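Local coordinates for protein Niban 2 (Homo sapiens, PDB 7CTP) that may suppress apoptosis and promote melanoma cell invasion in vitro, as a membrane-associated cytoplasmic protein with a PH domain, at residues A[364-367]-A[368-372]; A[464-467]-A[468-472]. All blocks are in the same frame, centred on the assembly; numbering follows the deposited sequence.

Both contacts lie in the long helices that follow the PH domain in this fragment, contact 1 late in helix 342-378 and contact 2 in the first turns of helix 464-511. Contact 1 is complete before contact 2 opens, yet their centres are about 11 Å apart and the two turns touch. F364 CE2 packs 3.6 Å from L472 CD1, and N372 lies against C465, I468 and Q469. Helix 422-455 packs on both, with F447 meeting V368 of contact 1 and V471 of contact 2. These turns form one end of a helical bundle, where segments distant in sequence share a core; the centres of contacts 1 and 2 lie about 30 and 37 Å from the chain's centre.

Contact 1: residues A[364-367]-A[368-372]; sequences FFKE and VTDMN
F365 and T369 share one helical turn in which a single carbonyl takes two donors. T369 OG1 donates to F365 O at 2.7 Å, and T369 N gives its own bond to that same F365 O at 3.0 Å; the two reach it from opposite faces of the carbonyl plane. The hydroxyl gets there because OG1 lies beside the backbone N of T369 (chi1 -53°), leaning back toward the preceding turn. There OG1 of T369 also sits over one face of the F365 ring, 3.8 Å from F365 CE2.

The next step along the helix carries charge. K366 runs nearly straight until its last torsion, where chi4 of 50° turns the ammonium toward D370. K366 NZ meets D370 OD2 at 3.0 Å in a salt bridge, from the syn side of the carboxylate and 22° out of its plane. A leucine in place of D370 would probably leave the K366 ammonium without its carboxylate mate and free to swing. E367 brings a like charge, E367 OE2 being 4.3 Å from D370 OD2, but its OE1 is paired with K400, and the two lysines probably ease the repulsion.

On the buried side, V368 CG2 lies over the face of the F364 ring, 4.0 Å from its centroid, as a CH-pi contact. V368 CG2 comes 3.6 Å from F364 CE1. Both residues also pack on helix 422-455, while M371 touches helix 384-391. The main-chain donors of V368, D370 and M371 are taken up by the carbonyls of F364, K366 and E367. The whole is a regular amphipathic alpha helix, with an i to i+4 salt bridge on one side, a threonine hydroxyl bonded back to the main chain, and an apolar face turned into a helical bundle.

Contact 2: residues A[464-467]-A[468-472]; sequences LCKS and IQRVL
L464 and I468 are joined by the first hydrogen bond of helix 464-511, I468 N to L464 O at 2.9 Å and nearly straight. L464 O accepts a second time, within 464-467, from S467 OG at 3.0 Å. The serine hydroxyl reaches back because OG stands between the backbone N and the carbonyl carbon (chi1 65°). Further along, the i to i+4 ladder is less even. Q469 N bonds to C465 O at 3.2 Å from above the carbonyl plane, whereas V471 N reaches S467 O at 2.7 Å.

The apolar contact is slight: L464 CD1 meets I468 CG1 at 4.0 Å. Both side chains turn to helix 422-455, where L455 and L451 receive them.

Charge is the third element, and here it is alike. K466 and R470 lie one turn apart on the same face of the helix. The modelled approach of K466 NZ over one face of the R470 guanidinium, 3.0 Å from R470 NH2, is doubtful, since the two donors cannot bond to each other and the lysine's outer torsions are far from staggered. R470 NH1 has its acid in E454, and K466 has a long, weak ion pair with E462.

Two basic residues thus share a face, and E454, and more weakly E462, probably offset part of the charge; the pairing of R470 with E454 ties this turn to helix 422-455.

Contact 1: residues A[364-367]-A[368-372]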
ATOM      1  N   PHE A 364      -7.840 -16.883 -15.033  1.00 28.17           N
ATOM      2  CA  PHE A 364      -6.664 -17.413 -15.717  1.00 26.89           C
ATOM      3  C   PHE A 364      -7.038 -18.620 -16.568  1.00 27.35           C
ATOM      4  O   PHE A 364      -6.680 -18.702 -17.748  1.00 26.41           O
ATOM      5  CB  PHE A 364      -5.610 -17.792 -14.679  1.00 26.30           C
ATOM      6  CG  PHE A 364      -4.435 -18.534 -15.244  1.00 29.42           C
ATOM      7  CD1 PHE A 364      -3.579 -17.923 -16.148  1.00 29.46           C
ATOM      8  CD2 PHE A 364      -4.186 -19.841 -14.862  1.00 33.27           C
ATOM      9  CE1 PHE A 364      -2.493 -18.609 -16.668  1.00 29.14           C
ATOM     10  CE2 PHE A 364      -3.102 -20.532 -15.376  1.00 29.04           C
ATOM     11  CZ  PHE A 364      -2.258 -19.916 -16.277  1.00 30.40           C
ATOM     12  N   PHE A 365      -7.778 -19.553 -15.973  1.00 29.51           N
ATOM     13  CA  PHE A 365      -8.212 -20.766 -16.666  1.00 30.56           C
ATOM     14  C   PHE A 365      -9.034 -20.435 -17.906  1.00 31.70           C
ATOM     15  O   PHE A 365      -8.842 -21.044 -18.968  1.00 29.02           O
ATOM     16  CB  PHE A 365      -9.014 -21.626 -15.693  1.00 31.07           C
ATOM     17  CG  PHE A 365      -9.352 -22.994 -16.203  1.00 32.63           C
ATOM     18  CD1 PHE A 365      -8.508 -24.060 -15.957  1.00 41.74           C
ATOM     19  CD2 PHE A 365     -10.532 -23.224 -16.891  1.00 32.73           C
ATOM     20  CE1 PHE A 365      -8.814 -25.331 -16.407  1.00 43.15           C
ATOM     21  CE2 PHE A 365     -10.840 -24.499 -17.341  1.00 38.27           C
ATOM     22  CZ  PHE A 365      -9.980 -25.547 -17.100  1.00 34.65           C
ATOM     23  N   LYS A 366      -9.951 -19.467 -17.791  1.00 29.93           N
ATOM     24  CA  LYS A 366     -10.785 -19.077 -18.924  1.00 28.22           C
ATOM     25  C   LYS A 366      -9.956 -18.461 -20.044  1.00 36.36           C
ATOM     26  O   LYS A 366     -10.169 -18.769 -21.223  1.00 31.50           O
ATOM     27  CB  LYS A 366     -11.866 -18.101 -18.464  1.00 28.75           C
ATOM     28  CG  LYS A 366     -12.596 -17.406 -19.602  1.00 35.89           C
ATOM     29  CD  LYS A 366     -13.623 -16.422 -19.072  1.00 41.16           C
ATOM     30  CE  LYS A 366     -14.016 -15.432 -20.146  1.00 40.76           C
ATOM     31  NZ  LYS A 366     -14.381 -16.148 -21.399  1.00 49.65           N
ATOM     32  N   GLU A 367      -8.994 -17.600 -19.696  1.00 27.54           N
ATOM     33  CA  GLU A 367      -8.218 -16.920 -20.725  1.00 26.67           C
ATOM     34  C   GLU A 367      -7.316 -17.898 -21.465  1.00 25.68           C
ATOM     35  O   GLU A 367      -7.157 -17.804 -22.689  1.00 29.12           O
ATOM     36  CB  GLU A 367      -7.408 -15.786 -20.096  1.00 28.04           C
ATOM     37  CG  GLU A 367      -8.279 -14.630 -19.632  1.00 30.70           C
ATOM     38  CD  GLU A 367      -9.065 -14.008 -20.770  1.00 36.34           C
ATOM     39  OE1 GLU A 367      -8.464 -13.707 -21.823  1.00 40.06           O
ATOM     40  OE2 GLU A 367     -10.287 -13.824 -20.605  1.00 34.92           O
ATOM     41  N   VAL A 368      -6.737 -18.861 -20.746  1.00 24.70           N
ATOM     42  CA  VAL A 368      -5.915 -19.873 -21.402  1.00 30.87           C
ATOM     43  C   VAL A 368      -6.776 -20.744 -22.310  1.00 32.81           C
ATOM     44  O   VAL A 368      -6.383 -21.078 -23.438  1.00 35.58           O
ATOM     45  CB  VAL A 368      -5.162 -20.711 -20.352  1.00 34.54           C
ATOM     46  CG1 VAL A 368      -4.574 -21.959 -20.991  1.00 37.05           C
ATOM     47  CG2 VAL A 368      -4.062 -19.872 -19.698  1.00 33.56           C
ATOM     48  N   THR A 369      -7.974 -21.101 -21.845  1.00 27.69           N
ATOM     49  CA  THR A 369      -8.876 -21.906 -22.665  1.00 29.19           C
ATOM     50  C   THR A 369      -9.328 -21.138 -23.897  1.00 36.75           C
ATOM     51  O   THR A 369      -9.404 -21.697 -24.998  1.00 36.52           O
ATOM     52  CB  THR A 369     -10.076 -22.362 -21.840  1.00 35.26           C
ATOM     53  OG1 THR A 369      -9.612 -22.998 -20.642  1.00 33.72           O
ATOM     54  CG2 THR A 369     -10.912 -23.361 -22.635  1.00 43.04           C
ATOM     55  N   ASP A 370      -9.627 -19.847 -23.733  1.00 31.55           N
ATOM     56  CA  ASP A 370      -9.983 -19.030 -24.886  1.00 39.77           C
ATOM     57  C   ASP A 370      -8.848 -18.997 -25.904  1.00 37.80           C
ATOM     58  O   ASP A 370      -9.094 -19.057 -27.113  1.00 43.26           O
ATOM     59  CB  ASP A 370     -10.364 -17.619 -24.442  1.00 39.34           C
ATOM     60  CG  ASP A 370     -11.793 -17.535 -23.933  1.00 45.26           C
ATOM     61  OD1 ASP A 370     -12.502 -18.560 -23.991  1.00 41.73           O
ATOM     62  OD2 ASP A 370     -12.203 -16.451 -23.467  1.00 54.25           O
ATOM     63  N   MET A 371      -7.594 -18.930 -25.436  1.00 31.46           N
ATOM     64  CA  MET A 371      -6.460 -19.054 -26.351  1.00 38.44           C
ATOM     65  C   MET A 371      -6.434 -20.425 -27.015  1.00 48.39           C
ATOM     66  O   MET A 371      -6.187 -20.537 -28.222  1.00 56.82           O
ATOM     67  CB  MET A 371      -5.146 -18.811 -25.613  1.00 39.87           C
ATOM     68  CG  MET A 371      -3.930 -19.274 -26.419  1.00 46.19           C
ATOM     69  SD  MET A 371      -2.438 -19.335 -25.430  1.00 55.82           S
ATOM     70  CE  MET A 371      -2.476 -17.686 -24.751  1.00 45.53           C
ATOM     71  N   ASN A 372      -6.694 -21.477 -26.238  1.00 41.58           N
ATOM     72  CA  ASN A 372      -6.692 -22.833 -26.777  1.00 49.70           C
ATOM     73  C   ASN A 372      -7.740 -22.992 -27.871  1.00 53.45           C
ATOM     74  O   ASN A 372      -7.486 -23.636 -28.897  1.00 59.29           O
ATOM     75  CB  ASN A 372      -6.941 -23.827 -25.647  1.00 46.66           C
ATOM     76  CG  ASN A 372      -6.296 -25.167 -25.897  1.00 63.06           C
ATOM     77  OD1 ASN A 372      -5.367 -25.288 -26.696  1.00 55.79           O
ATOM     78  ND2 ASN A 372      -6.781 -26.187 -25.205  1.00 72.00           N
TER

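Contact 2: residues A[464-467]-A[468-472]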
ATOM      1  N   LEU A 464      -1.322 -29.527 -30.537  1.00 82.17           N
ATOM      2  CA  LEU A 464      -0.881 -28.426 -29.686  1.00 86.97           C
ATOM      3  C   LEU A 464      -1.805 -28.248 -28.487  1.00 76.62           C
ATOM      4  O   LEU A 464      -1.344 -27.945 -27.380  1.00 72.70           O
ATOM      5  CB  LEU A 464      -0.789 -27.131 -30.500  1.00 80.91           C
ATOM      6  CG  LEU A 464      -0.376 -25.841 -29.777  1.00 84.32           C
ATOM      7  CD1 LEU A 464       0.777 -26.093 -28.826  1.00 81.96           C
ATOM      8  CD2 LEU A 464      -0.018 -24.741 -30.767  1.00 78.99           C
ATOM      9  N   CYS A 465      -3.111 -28.450 -28.677  1.00 73.10           N
ATOM     10  CA  CYS A 465      -4.047 -28.221 -27.582  1.00 75.27           C
ATOM     11  C   CYS A 465      -3.873 -29.225 -26.454  1.00 75.63           C
ATOM     12  O   CYS A 465      -4.393 -29.001 -25.357  1.00 68.65           O
ATOM     13  CB  CYS A 465      -5.492 -28.239 -28.088  1.00 69.49           C
ATOM     14  SG  CYS A 465      -5.830 -29.398 -29.420  1.00 83.02           S
ATOM     15  N   LYS A 466      -3.135 -30.312 -26.685  1.00 67.19           N
ATOM     16  CA  LYS A 466      -2.836 -31.226 -25.590  1.00 66.41           C
ATOM     17  C   LYS A 466      -1.672 -30.729 -24.744  1.00 62.98           C
ATOM     18  O   LYS A 466      -1.684 -30.880 -23.518  1.00 54.47           O
ATOM     19  CB  LYS A 466      -2.534 -32.620 -26.123  1.00 73.49           C
ATOM     20  CG  LYS A 466      -2.056 -33.566 -25.037  1.00 78.13           C
ATOM     21  CD  LYS A 466      -1.147 -34.614 -25.607  1.00 87.81           C
ATOM     22  CE  LYS A 466       0.316 -34.360 -25.322  1.00 81.57           C
ATOM     23  NZ  LYS A 466       0.779 -35.098 -24.111  1.00 78.06           N
ATOM     24  N   SER A 467      -0.653 -30.147 -25.374  1.00 59.26           N
ATOM     25  CA  SER A 467       0.449 -29.596 -24.596  1.00 66.91           C
ATOM     26  C   SER A 467       0.031 -28.302 -23.906  1.00 50.40           C
ATOM     27  O   SER A 467       0.418 -28.049 -22.760  1.00 50.82           O
ATOM     28  CB  SER A 467       1.686 -29.397 -25.477  1.00 71.73           C
ATOM     29  OG  SER A 467       1.471 -28.422 -26.484  1.00 70.78           O
ATOM     30  N   ILE A 468      -0.788 -27.482 -24.576  1.00 60.86           N
ATOM     31  CA  ILE A 468      -1.346 -26.306 -23.908  1.00 52.69           C
ATOM     32  C   ILE A 468      -2.101 -26.719 -22.648  1.00 48.86           C
ATOM     33  O   ILE A 468      -1.865 -26.183 -21.559  1.00 42.93           O
ATOM     34  CB  ILE A 468      -2.248 -25.508 -24.867  1.00 48.30           C
ATOM     35  CG1 ILE A 468      -1.405 -24.606 -25.775  1.00 54.10           C
ATOM     36  CG2 ILE A 468      -3.237 -24.657 -24.079  1.00 48.82           C
ATOM     37  CD1 ILE A 468      -2.214 -23.805 -26.768  1.00 57.06           C
ATOM     38  N   GLN A 469      -2.999 -27.701 -22.773  1.00 44.45           N
ATOM     39  CA  GLN A 469      -3.770 -28.120 -21.608  1.00 50.29           C
ATOM     40  C   GLN A 469      -2.891 -28.794 -20.560  1.00 43.69           C
ATOM     41  O   GLN A 469      -3.196 -28.717 -19.367  1.00 38.40           O
ATOM     42  CB  GLN A 469      -4.929 -29.033 -22.025  1.00 48.32           C
ATOM     43  CG  GLN A 469      -6.151 -28.269 -22.551  1.00 60.25           C
ATOM     44  CD  GLN A 469      -7.265 -29.173 -23.063  1.00 74.25           C
ATOM     45  OE1 GLN A 469      -8.209 -28.707 -23.706  1.00 79.05           O
ATOM     46  NE2 GLN A 469      -7.168 -30.469 -22.769  1.00 63.94           N
ATOM     47  N   ARG A 470      -1.790 -29.431 -20.969  1.00 41.49           N
ATOM     48  CA  ARG A 470      -0.895 -30.033 -19.983  1.00 52.05           C
ATOM     49  C   ARG A 470      -0.047 -28.982 -19.286  1.00 41.46           C
ATOM     50  O   ARG A 470       0.199 -29.080 -18.079  1.00 36.26           O
ATOM     51  CB  ARG A 470       0.015 -31.081 -20.628  1.00 47.28           C
ATOM     52  CG  ARG A 470      -0.459 -32.513 -20.439  1.00 65.58           C
ATOM     53  CD  ARG A 470       0.239 -33.449 -21.415  1.00 68.05           C
ATOM     54  NE  ARG A 470       1.697 -33.327 -21.379  1.00 76.68           N
ATOM     55  CZ  ARG A 470       2.442 -32.853 -22.374  1.00 78.75           C
ATOM     56  NH1 ARG A 470       3.762 -32.793 -22.247  1.00 79.39           N
ATOM     57  NH2 ARG A 470       1.874 -32.417 -23.488  1.00 68.82           N
ATOM     58  N   VAL A 471       0.431 -27.988 -20.037  1.00 38.03           N
ATOM     59  CA  VAL A 471       1.135 -26.869 -19.422  1.00 36.97           C
ATOM     60  C   VAL A 471       0.204 -26.116 -18.479  1.00 38.77           C
ATOM     61  O   VAL A 471       0.601 -25.708 -17.378  1.00 36.15           O
ATOM     62  CB  VAL A 471       1.714 -25.948 -20.511  1.00 43.76           C
ATOM     63  CG1 VAL A 471       2.201 -24.632 -19.903  1.00 38.67           C
ATOM     64  CG2 VAL A 471       2.841 -26.651 -21.256  1.00 50.49           C
ATOM     65  N   LEU A 472      -1.053 -25.932 -18.894  1.00 31.78           N
ATOM     66  CA  LEU A 472      -2.034 -25.257 -18.050  1.00 36.73           C
ATOM     67  C   LEU A 472      -2.249 -26.019 -16.750  1.00 34.35           C
ATOM     68  O   LEU A 472      -2.262 -25.429 -15.665  1.00 34.03           O
ATOM     69  CB  LEU A 472      -3.352 -25.084 -18.814  1.00 32.44           C
ATOM     70  CG  LEU A 472      -4.579 -24.621 -18.028  1.00 35.79           C
ATOM     71  CD1 LEU A 472      -4.369 -23.204 -17.484  1.00 29.57           C
ATOM     72  CD2 LEU A 472      -5.834 -24.675 -18.873  1.00 32.51           C
TER